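Chitooligosaccharide oxidase (Gibberella zeae, PDB 6Y0R) oxidises the C1 hydroxyl of chitooligosaccharides to the corresponding lactone, using a bicovalently bound FAD and passing the electrons to molecular oxygen to give hydrogen peroxide. Local coordinates at residues Glu231-Phe236 / Thr308-Met313; Lys355-Phe360 / Gln430-Ser435; Ser368-Trp373 / Phe407-Ala412. All coordinates share one frame; numbering follows the deposited sequence.

Contact 1: Glu231-Phe236 / Thr308-Met313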
loop_
_atom_site.group_PDB
_atom_site.type_symbol
_atom_site.label_atom_id
_atom_site.label_comp_id
_atom_site.label_asym_id
_atom_site.label_seq_id
_atom_site.Cartn_x
_atom_site.Cartn_y
_atom_site.Cartn_z
ATOM N N GLU A 231 0.170 19.444 -15.272
ATOM C CA GLU A 231 1.028 20.655 -15.321
ATOM C C GLU A 231 0.829 21.489 -14.047
ATOM O O GLU A 231 1.763 22.106 -13.563
ATOM C CB GLU A 231 0.664 21.439 -16.587
ATOM C CG GLU A 231 1.380 22.763 -16.711
ATOM C CD GLU A 231 2.893 22.711 -16.895
ATOM O OE1 GLU A 231 3.435 21.612 -17.170
ATOM O OE2 GLU A 231 3.528 23.775 -16.731
ATOM N N LYS A 232 -0.393 21.537 -13.547
ATOM C CA LYS A 232 -0.787 22.335 -12.379
ATOM C C LYS A 232 -1.534 21.419 -11.409
ATOM O O LYS A 232 -2.657 20.960 -11.725
ATOM C CB LYS A 232 -1.635 23.527 -12.798
ATOM C CG LYS A 232 -0.885 24.606 -13.592
ATOM C CD LYS A 232 -1.772 25.705 -14.074
ATOM C CE LYS A 232 -1.040 26.772 -14.873
ATOM N NZ LYS A 232 -0.610 26.305 -16.220
ATOM N N ILE A 233 -0.949 21.242 -10.236
ATOM C CA ILE A 233 -1.552 20.405 -9.175
ATOM C C ILE A 233 -1.170 21.106 -7.891
ATOM O O ILE A 233 -0.019 21.491 -7.732
ATOM C CB ILE A 233 -1.143 18.917 -9.252
ATOM C CG1 ILE A 233 -1.766 18.169 -8.071
ATOM C CG2 ILE A 233 0.360 18.691 -9.300
ATOM C CD1 ILE A 233 -1.939 16.699 -8.311
ATOM N N THR A 234 -2.143 21.339 -7.038
ATOM C CA THR A 234 -1.979 22.168 -5.845
ATOM C C THR A 234 -1.990 21.280 -4.601
ATOM O O THR A 234 -3.045 20.740 -4.287
ATOM C CB THR A 234 -3.065 23.242 -5.808
ATOM O OG1 THR A 234 -2.997 23.994 -7.023
ATOM C CG2 THR A 234 -2.927 24.157 -4.617
ATOM N N TYR A 235 -0.916 21.301 -3.834
ATOM C CA TYR A 235 -0.910 20.657 -2.500
ATOM C C TYR A 235 -1.390 21.695 -1.519
ATOM O O TYR A 235 -1.232 22.915 -1.748
ATOM C CB TYR A 235 0.428 20.039 -2.139
ATOM C CG TYR A 235 1.594 20.970 -2.039
ATOM C CD1 TYR A 235 1.822 21.683 -0.880
ATOM C CD2 TYR A 235 2.547 20.989 -3.047
ATOM C CE1 TYR A 235 2.966 22.459 -0.743
ATOM C CE2 TYR A 235 3.686 21.769 -2.922
ATOM C CZ TYR A 235 3.874 22.531 -1.782
ATOM O OH TYR A 235 4.998 23.317 -1.620
ATOM N N PHE A 236 -2.020 21.236 -0.449
ATOM C CA PHE A 236 -2.594 22.173 0.524
ATOM C C PHE A 236 -2.599 21.541 1.908
ATOM O O PHE A 236 -2.503 20.338 2.067
ATOM C CB PHE A 236 -3.995 22.616 0.126
ATOM C CG PHE A 236 -5.043 21.536 0.049
ATOM C CD1 PHE A 236 -5.259 20.824 -1.122
ATOM C CD2 PHE A 236 -5.804 21.219 1.173
ATOM C CE1 PHE A 236 -6.219 19.826 -1.174
ATOM C CE2 PHE A 236 -6.767 20.221 1.113
ATOM C CZ PHE A 236 -6.966 19.525 -0.065
ATOM N N THR A 308 0.076 25.505 -2.507
ATOM C CA THR A 308 1.104 25.797 -3.521
ATOM C C THR A 308 0.794 24.993 -4.768
ATOM O O THR A 308 0.621 23.774 -4.662
ATOM C CB THR A 308 2.508 25.490 -3.012
ATOM O OG1 THR A 308 2.770 26.212 -1.807
ATOM C CG2 THR A 308 3.537 25.841 -4.061
ATOM N N THR A 309 0.779 25.662 -5.918
ATOM C CA THR A 309 0.627 24.960 -7.200
ATOM C C THR A 309 2.012 24.593 -7.731
ATOM O O THR A 309 2.877 25.519 -7.911
ATOM C CB THR A 309 -0.169 25.794 -8.199
ATOM O OG1 THR A 309 -1.406 26.154 -7.599
ATOM C CG2 THR A 309 -0.446 25.053 -9.487
ATOM N N VAL A 310 2.161 23.351 -8.109
ATOM C CA VAL A 310 3.389 22.770 -8.702
ATOM C C VAL A 310 2.964 21.903 -9.887
ATOM O O VAL A 310 1.776 21.886 -10.238
ATOM C CB VAL A 310 4.164 21.985 -7.633
ATOM C CG1 VAL A 310 4.712 22.902 -6.562
ATOM C CG2 VAL A 310 3.315 20.906 -6.993
ATOM N N ASP A 311 3.910 21.243 -10.532
ATOM C CA ASP A 311 3.614 20.207 -11.539
ATOM C C ASP A 311 3.720 18.856 -10.851
ATOM O O ASP A 311 4.081 18.771 -9.659
ATOM C CB ASP A 311 4.486 20.374 -12.794
ATOM C CG ASP A 311 5.961 20.156 -12.563
ATOM O OD1 ASP A 311 6.335 19.325 -11.686
ATOM O OD2 ASP A 311 6.738 20.821 -13.287
ATOM N N TRP A 312 3.344 17.824 -11.564
ATOM C CA TRP A 312 3.289 16.463 -11.000
ATOM C C TRP A 312 4.612 16.076 -10.334
ATOM O O TRP A 312 4.645 15.549 -9.209
ATOM C CB TRP A 312 2.904 15.501 -12.123
ATOM C CG TRP A 312 2.907 14.087 -11.665
ATOM C CD1 TRP A 312 3.789 13.095 -11.962
ATOM C CD2 TRP A 312 1.985 13.535 -10.720
ATOM N NE1 TRP A 312 3.466 11.954 -11.284
ATOM C CE2 TRP A 312 2.345 12.184 -10.539
ATOM C CE3 TRP A 312 0.901 14.071 -10.013
ATOM C CZ2 TRP A 312 1.634 11.330 -9.703
ATOM C CZ3 TRP A 312 0.184 13.218 -9.217
ATOM C CH2 TRP A 312 0.548 11.880 -9.059
ATOM N N MET A 313 5.755 16.268 -11.008
ATOM C CA MET A 313 7.038 15.833 -10.438
ATOM C C MET A 313 7.352 16.680 -9.197
ATOM O O MET A 313 7.913 16.139 -8.244
ATOM C CB MET A 313 8.140 15.930 -11.496
ATOM C CG MET A 313 9.359 15.198 -11.150
ATOM S SD MET A 313 9.116 13.392 -11.170
ATOM C CE MET A 313 9.688 13.084 -9.501
HETATM O O HOH W 1 6.080 21.200 -16.512
HETATM O O HOH W 2 5.107 23.509 -14.592
#
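Ile233 and Tyr235 of strand 233-239 face Val310 and Thr308 of the neighbouring strand 305-310 in an antiparallel ladder that lies at one margin of the seven-stranded sheet. Four backbone bonds join the strands, two at each of these hydrogen-bonded pairs; the straightest, from Val310 N to Ile233 O, is 2.9 Å long with 176° at the hydrogen.

The close packing is on the side of these four residues. The Tyr235 ring, set between its own backbone N and carbonyl carbon (chi1 62°), lies beside Thr308 and receives Thr308 CB over one face, 3.9 Å from the ring centroid. Val310 CG1 meets Tyr235 CE2 obliquely at 3.9 Å. Farther on, Ile233 CD1 reaches the edge of the Trp312 indole, 4.2 Å from CZ3, and Leu315 of helix 312-320 covers the same side.

On the other face, Thr234 OG1 and Thr309 OG1 meet at 2.7 Å, and Gly284 O also bonds Thr234 OG1. The solvent side lies at Glu231 and Asp311, whose carboxylates do not touch. Water lies between them, one molecule 2.8 Å from Glu231 OE1 and only weakly bonded to Asp311 OD2.

Each acid has a stronger partner elsewhere: Lys146 forms a salt bridge with Glu231, while Asp311, as N-cap, takes the amide of Gly314. Lysine, water and helix end would be expected to ease the repulsion between the two acids.

Contact 2: Lys355-Phe360 / Gln430-Ser435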
loop_
_atom_site.group_PDB
_atom_site.type_symbol
_atom_site.label_atom_id
_atom_site.label_comp_id
_atom_site.label_asym_id
_atom_site.label_seq_id
_atom_site.Cartn_x
_atom_site.Cartn_y
_atom_site.Cartn_z
ATOM N N LYS A 355 -17.404 11.102 18.221
ATOM C CA LYS A 355 -17.248 11.455 19.661
ATOM C C LYS A 355 -16.509 10.355 20.434
ATOM O O LYS A 355 -15.600 10.702 21.184
ATOM C CB LYS A 355 -18.600 11.743 20.322
ATOM C CG LYS A 355 -19.150 13.110 19.987
ATOM C CD LYS A 355 -20.438 13.447 20.750
ATOM C CE LYS A 355 -21.016 14.760 20.261
ATOM N NZ LYS A 355 -22.443 14.928 20.628
ATOM N N SER A 356 -16.806 9.073 20.189
ATOM C CA SER A 356 -16.112 7.936 20.854
ATOM C C SER A 356 -14.633 7.981 20.515
ATOM O O SER A 356 -13.781 7.842 21.381
ATOM C CB SER A 356 -16.672 6.602 20.459
ATOM O OG SER A 356 -18.050 6.565 20.767
ATOM N N PHE A 357 -14.339 8.143 19.220
ATOM C CA PHE A 357 -12.962 8.247 18.707
ATOM C C PHE A 357 -12.217 9.399 19.379
ATOM O O PHE A 357 -11.109 9.234 19.893
ATOM C CB PHE A 357 -13.047 8.375 17.186
ATOM C CG PHE A 357 -11.742 8.636 16.510
ATOM C CD1 PHE A 357 -10.710 7.730 16.581
ATOM C CD2 PHE A 357 -11.575 9.759 15.717
ATOM C CE1 PHE A 357 -9.505 7.977 15.942
ATOM C CE2 PHE A 357 -10.375 9.999 15.073
ATOM C CZ PHE A 357 -9.338 9.108 15.198
ATOM N N VAL A 358 -12.783 10.608 19.327
ATOM C CA VAL A 358 -12.141 11.825 19.890
ATOM C C VAL A 358 -11.961 11.637 21.418
ATOM O O VAL A 358 -10.927 12.040 21.936
ATOM C CB VAL A 358 -12.983 13.064 19.550
ATOM C CG1 VAL A 358 -12.538 14.243 20.379
ATOM C CG2 VAL A 358 -12.954 13.392 18.055
ATOM N N ASN A 359 -12.949 11.043 22.098
ATOM C CA ASN A 359 -12.847 10.714 23.555
ATOM C C ASN A 359 -11.603 9.852 23.821
ATOM O O ASN A 359 -10.821 10.184 24.740
ATOM C CB ASN A 359 -14.160 10.094 24.043
ATOM C CG ASN A 359 -15.283 11.117 24.131
ATOM O OD1 ASN A 359 -15.077 12.318 23.883
ATOM N ND2 ASN A 359 -16.469 10.657 24.499
ATOM N N PHE A 360 -11.352 8.817 23.013
ATOM C CA PHE A 360 -10.163 7.946 23.150
ATOM C C PHE A 360 -8.909 8.779 22.880
ATOM O O PHE A 360 -7.932 8.740 23.647
ATOM C CB PHE A 360 -10.245 6.729 22.228
ATOM C CG PHE A 360 -9.109 5.764 22.432
ATOM C CD1 PHE A 360 -7.850 6.019 21.896
ATOM C CD2 PHE A 360 -9.271 4.644 23.236
ATOM C CE1 PHE A 360 -6.790 5.153 22.119
ATOM C CE2 PHE A 360 -8.216 3.771 23.439
ATOM C CZ PHE A 360 -6.981 4.044 22.908
ATOM N N GLN A 430 -10.398 0.375 17.660
ATOM C CA GLN A 430 -11.672 -0.167 18.180
ATOM C C GLN A 430 -12.571 0.951 18.718
ATOM O O GLN A 430 -13.778 0.692 18.737
ATOM C CB GLN A 430 -11.412 -1.237 19.248
ATOM C CG GLN A 430 -10.955 -2.549 18.643
ATOM C CD GLN A 430 -10.796 -3.633 19.683
ATOM O OE1 GLN A 430 -10.615 -3.341 20.860
ATOM N NE2 GLN A 430 -10.855 -4.880 19.230
ATOM N N SER A 431 -12.029 2.126 19.059
ATOM C CA SER A 431 -12.861 3.305 19.441
ATOM C C SER A 431 -13.845 3.603 18.317
ATOM O O SER A 431 -14.910 4.184 18.602
ATOM C CB SER A 431 -12.058 4.516 19.799
ATOM O OG SER A 431 -11.434 5.092 18.646
ATOM N N ILE A 432 -13.498 3.245 17.072
ATOM C CA ILE A 432 -14.423 3.304 15.914
ATOM C C ILE A 432 -15.022 1.926 15.632
ATOM O O ILE A 432 -16.250 1.814 15.550
ATOM C CB ILE A 432 -13.698 3.879 14.685
ATOM C CG1 ILE A 432 -13.139 5.269 14.990
ATOM C CG2 ILE A 432 -14.640 3.864 13.494
ATOM C CD1 ILE A 432 -12.271 5.814 13.926
ATOM N N SER A 433 -14.221 0.879 15.434
ATOM C CA SER A 433 -14.710 -0.323 14.735
ATOM C C SER A 433 -15.685 -1.094 15.635
ATOM O O SER A 433 -16.548 -1.751 15.080
ATOM C CB SER A 433 -13.596 -1.210 14.225
ATOM O OG SER A 433 -12.776 -1.650 15.294
ATOM N N SER A 434 -15.585 -0.961 16.958
ATOM C CA SER A 434 -16.430 -1.789 17.860
ATOM C C SER A 434 -17.894 -1.330 17.772
ATOM O O SER A 434 -18.791 -2.081 18.198
ATOM C CB SER A 434 -15.887 -1.816 19.261
ATOM O OG SER A 434 -15.960 -0.533 19.846
ATOM N N SER A 435 -18.167 -0.166 17.187
ATOM C CA SER A 435 -19.536 0.357 17.019
ATOM C C SER A 435 -20.074 0.077 15.619
ATOM O O SER A 435 -21.227 0.449 15.386
ATOM C CB SER A 435 -19.576 1.821 17.326
ATOM O OG SER A 435 -19.074 2.549 16.227
#
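Ser431 and Ile432 press against Ser356, Phe357 and Phe360 where two helices, 351-367 and 420-433, pack together beside the seven-stranded antiparallel sheet. It is a small helix-helix contact built on a serine, and the backbones come close: the CA atoms of Phe357 and Ser431 are 5.0 Å apart.

Segment 430-435 begins with Gln430, whose carbonyl O accepts from both the N and the OG of Ser434, reached from opposite faces of its plane. Ser431 follows as the central residue. Its CB rests against Phe360 CB at 3.8 Å, and its carbonyl O lies 3.5 Å from Ser356 CB. With chi1 at 71° its OG stands between backbone N and carbonyl carbon, where it bonds back to Leu428 O in its own helix and still meets the Phe357 ring at its edge, near the ring plane. The hydroxyl is thus satisfied locally while its oxygen fills space beside an aromatic C-H.

Ile432 comes from another direction. Its CD1 sits over a face of the same ring, 4.0 Å from the centroid and 25° off the normal, and Leu344 and Leu349 enclose this isoleucine further. Beyond the interface, Ser435 OG ties the turn after helix 420-433 to Glu353 OE2 of helix 351-367 by a hydrogen bond. Phe357 CD1 is held from both directions, 3.4 Å from Ser431 OG and 3.6 Å from Ile432 CD1.

Contact 3: Ser368-Trp373 / Phe407-Ala412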
loop_
_atom_site.group_PDB
_atom_site.type_symbol
_atom_site.label_atom_id
_atom_site.label_comp_id
_atom_site.label_asym_id
_atom_site.label_seq_id
_atom_site.Cartn_x
_atom_site.Cartn_y
_atom_site.Cartn_z
ATOM N N SER A 368 -0.591 9.115 26.494
ATOM C CA SER A 368 0.342 8.032 26.079
ATOM C C SER A 368 1.757 8.587 25.940
ATOM O O SER A 368 1.921 9.692 25.402
ATOM C CB SER A 368 -0.102 7.394 24.770
ATOM O OG SER A 368 0.781 6.351 24.415
ATOM N N SER A 369 2.775 7.841 26.384
ATOM C CA SER A 369 4.190 8.204 26.139
ATOM C C SER A 369 4.583 7.856 24.700
ATOM O O SER A 369 5.657 8.299 24.240
ATOM C CB SER A 369 5.094 7.493 27.107
ATOM O OG SER A 369 4.795 6.112 27.090
ATOM N N HIS A 370 3.734 7.107 23.994
ATOM C CA HIS A 370 4.071 6.600 22.636
ATOM C C HIS A 370 4.016 7.722 21.607
ATOM O O HIS A 370 3.119 8.558 21.748
ATOM C CB HIS A 370 3.112 5.499 22.259
ATOM C CG HIS A 370 3.390 4.229 22.976
ATOM N ND1 HIS A 370 3.466 4.158 24.356
ATOM C CD2 HIS A 370 3.554 2.974 22.528
ATOM C CE1 HIS A 370 3.677 2.913 24.716
ATOM N NE2 HIS A 370 3.720 2.168 23.621
ATOM N N SER A 371 4.903 7.714 20.606
ATOM C CA SER A 371 4.853 8.653 19.455
ATOM C C SER A 371 3.933 8.026 18.393
ATOM O O SER A 371 4.409 7.315 17.492
ATOM C CB SER A 371 6.195 9.060 18.928
ATOM O OG SER A 371 7.030 7.950 18.757
ATOM N N TRP A 372 2.653 8.095 18.667
ATOM C CA TRP A 372 1.626 7.508 17.774
ATOM C C TRP A 372 1.123 8.582 16.807
ATOM O O TRP A 372 1.237 9.766 17.084
ATOM C CB TRP A 372 0.497 6.883 18.580
ATOM C CG TRP A 372 -0.282 7.868 19.382
ATOM C CD1 TRP A 372 -0.069 8.215 20.684
ATOM C CD2 TRP A 372 -1.409 8.645 18.943
ATOM N NE1 TRP A 372 -0.952 9.195 21.065
ATOM C CE2 TRP A 372 -1.793 9.469 20.017
ATOM C CE3 TRP A 372 -2.091 8.776 17.733
ATOM C CZ2 TRP A 372 -2.855 10.369 19.932
ATOM C CZ3 TRP A 372 -3.145 9.658 17.654
ATOM C CH2 TRP A 372 -3.507 10.465 18.723
ATOM N N TRP A 373 0.591 8.172 15.659
ATOM C CA TRP A 373 -0.141 9.134 14.790
ATOM C C TRP A 373 -1.144 8.337 13.973
ATOM O O TRP A 373 -1.049 7.095 13.907
ATOM C CB TRP A 373 0.751 9.953 13.861
ATOM C CG TRP A 373 1.690 9.175 13.003
ATOM C CD1 TRP A 373 2.987 8.889 13.287
ATOM C CD2 TRP A 373 1.436 8.614 11.698
ATOM N NE1 TRP A 373 3.558 8.188 12.263
ATOM C CE2 TRP A 373 2.623 7.989 11.279
ATOM C CE3 TRP A 373 0.303 8.484 10.902
ATOM C CZ2 TRP A 373 2.746 7.332 10.056
ATOM C CZ3 TRP A 373 0.402 7.798 9.702
ATOM C CH2 TRP A 373 1.609 7.211 9.297
ATOM N N PHE A 407 -3.132 3.696 11.320
ATOM C CA PHE A 407 -2.700 3.923 12.726
ATOM C C PHE A 407 -1.253 3.464 12.853
ATOM O O PHE A 407 -0.948 2.382 12.375
ATOM C CB PHE A 407 -3.566 3.140 13.714
ATOM C CG PHE A 407 -5.057 3.261 13.516
ATOM C CD1 PHE A 407 -5.740 4.367 14.001
ATOM C CD2 PHE A 407 -5.759 2.324 12.769
ATOM C CE1 PHE A 407 -7.113 4.487 13.843
ATOM C CE2 PHE A 407 -7.144 2.436 12.626
ATOM C CZ PHE A 407 -7.800 3.538 13.127
ATOM N N TYR A 408 -0.398 4.285 13.445
ATOM C CA TYR A 408 1.070 4.060 13.422
ATOM C C TYR A 408 1.668 4.398 14.786
ATOM O O TYR A 408 1.256 5.402 15.392
ATOM C CB TYR A 408 1.671 4.899 12.310
ATOM C CG TYR A 408 2.975 4.469 11.707
ATOM C CD1 TYR A 408 4.174 4.843 12.285
ATOM C CD2 TYR A 408 3.004 3.835 10.472
ATOM C CE1 TYR A 408 5.401 4.556 11.691
ATOM C CE2 TYR A 408 4.218 3.518 9.877
ATOM C CZ TYR A 408 5.414 3.895 10.470
ATOM O OH TYR A 408 6.580 3.587 9.833
ATOM N N ASP A 409 2.599 3.555 15.238
ATOM C CA ASP A 409 3.347 3.800 16.499
ATOM C C ASP A 409 4.790 3.396 16.254
ATOM O O ASP A 409 5.016 2.252 15.869
ATOM C CB ASP A 409 2.708 3.043 17.633
ATOM C CG ASP A 409 3.370 3.315 18.984
ATOM O OD1 ASP A 409 3.931 4.414 19.154
ATOM O OD2 ASP A 409 3.191 2.478 19.842
ATOM N N SER A 410 5.720 4.308 16.519
ATOM C CA SER A 410 7.148 4.178 16.163
ATOM C C SER A 410 8.004 4.347 17.423
ATOM O O SER A 410 7.638 5.149 18.274
ATOM C CB SER A 410 7.496 5.250 15.163
ATOM O OG SER A 410 8.814 5.096 14.759
ATOM N N VAL A 411 9.104 3.617 17.496
ATOM C CA VAL A 411 10.155 3.777 18.552
ATOM C C VAL A 411 11.501 3.917 17.854
ATOM O O VAL A 411 11.601 3.724 16.625
ATOM C CB VAL A 411 10.129 2.602 19.539
ATOM C CG1 VAL A 411 8.786 2.468 20.239
ATOM C CG2 VAL A 411 10.501 1.287 18.875
ATOM N N ALA A 412 12.551 4.279 18.598
ATOM C CA ALA A 412 13.849 4.532 17.955
ATOM C C ALA A 412 14.400 3.202 17.422
ATOM O O ALA A 412 13.988 2.114 17.934
ATOM C CB ALA A 412 14.816 5.187 18.922
HETATM O O HOH W 3 6.031 4.881 20.490
#
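Trp373 CG lies between its backbone N and carbonyl carbon (chi1 53°), whereas Tyr408 CG runs anti to its N (chi1 -155°); these torsions lay the two side chains alongside each other, pointing the same way. Tyr408 CB sits over the centre of the six-membered ring of Trp373, 3.5 Å from its centroid, as a CH-pi contact. The aromatic planes are near parallel, 16° apart, but slid so far that they barely overlap; even so, Trp373 CZ2 comes over one face of the tyrosine ring, toward its rim, 3.3 Å from Tyr408 CG.

Along the backbone, paired bonds join the strands antiparallel, with Trp373 N to Tyr408 O and Tyr408 N to Trp373 O both 2.9 Å long. At Ser371, the centre of an inverse gamma turn, the bond from Ser410 N to Ser371 O is weak, and a water also spans the strands, accepting from Ser371 N and donating to Asp409 OD1 and to Ser410 O. The other carboxylate oxygen of Asp409 bonds Tyr417 OH.

The side chain of Tyr408 is about 6 Å from the bound FAD; its hydroxyl bonds Asp337 and its ring stacks with Phe339. Strand 338-346 pairs with the far side of strand 403-411, while Leu424 of helix 420-433 packs on Trp372.

How the contacts relate
The three contacts sample one antiparallel seven-stranded sheet and its helical cover. Contact 1 joins the outermost strand 305-310 to strand 233-239; contact 3 lies toward the opposite margin, joining strands 371-378 and 403-411. Their centres are about 31 Å apart. Contact 2 packs helices 351-367 and 420-433, and its centre is about 18 Å from that of contact 3, with nearest atoms about 5 Å apart. Along the chain contact 1 closes first; contact 3 is then nested inside the loop closed by contact 2, because helix 351-367 leads into strand 371-378 and strand 403-411 into helix 420-433. Adjacent strands thus carry adjacent helices, and the sheet brings Tyr408 near the flavin.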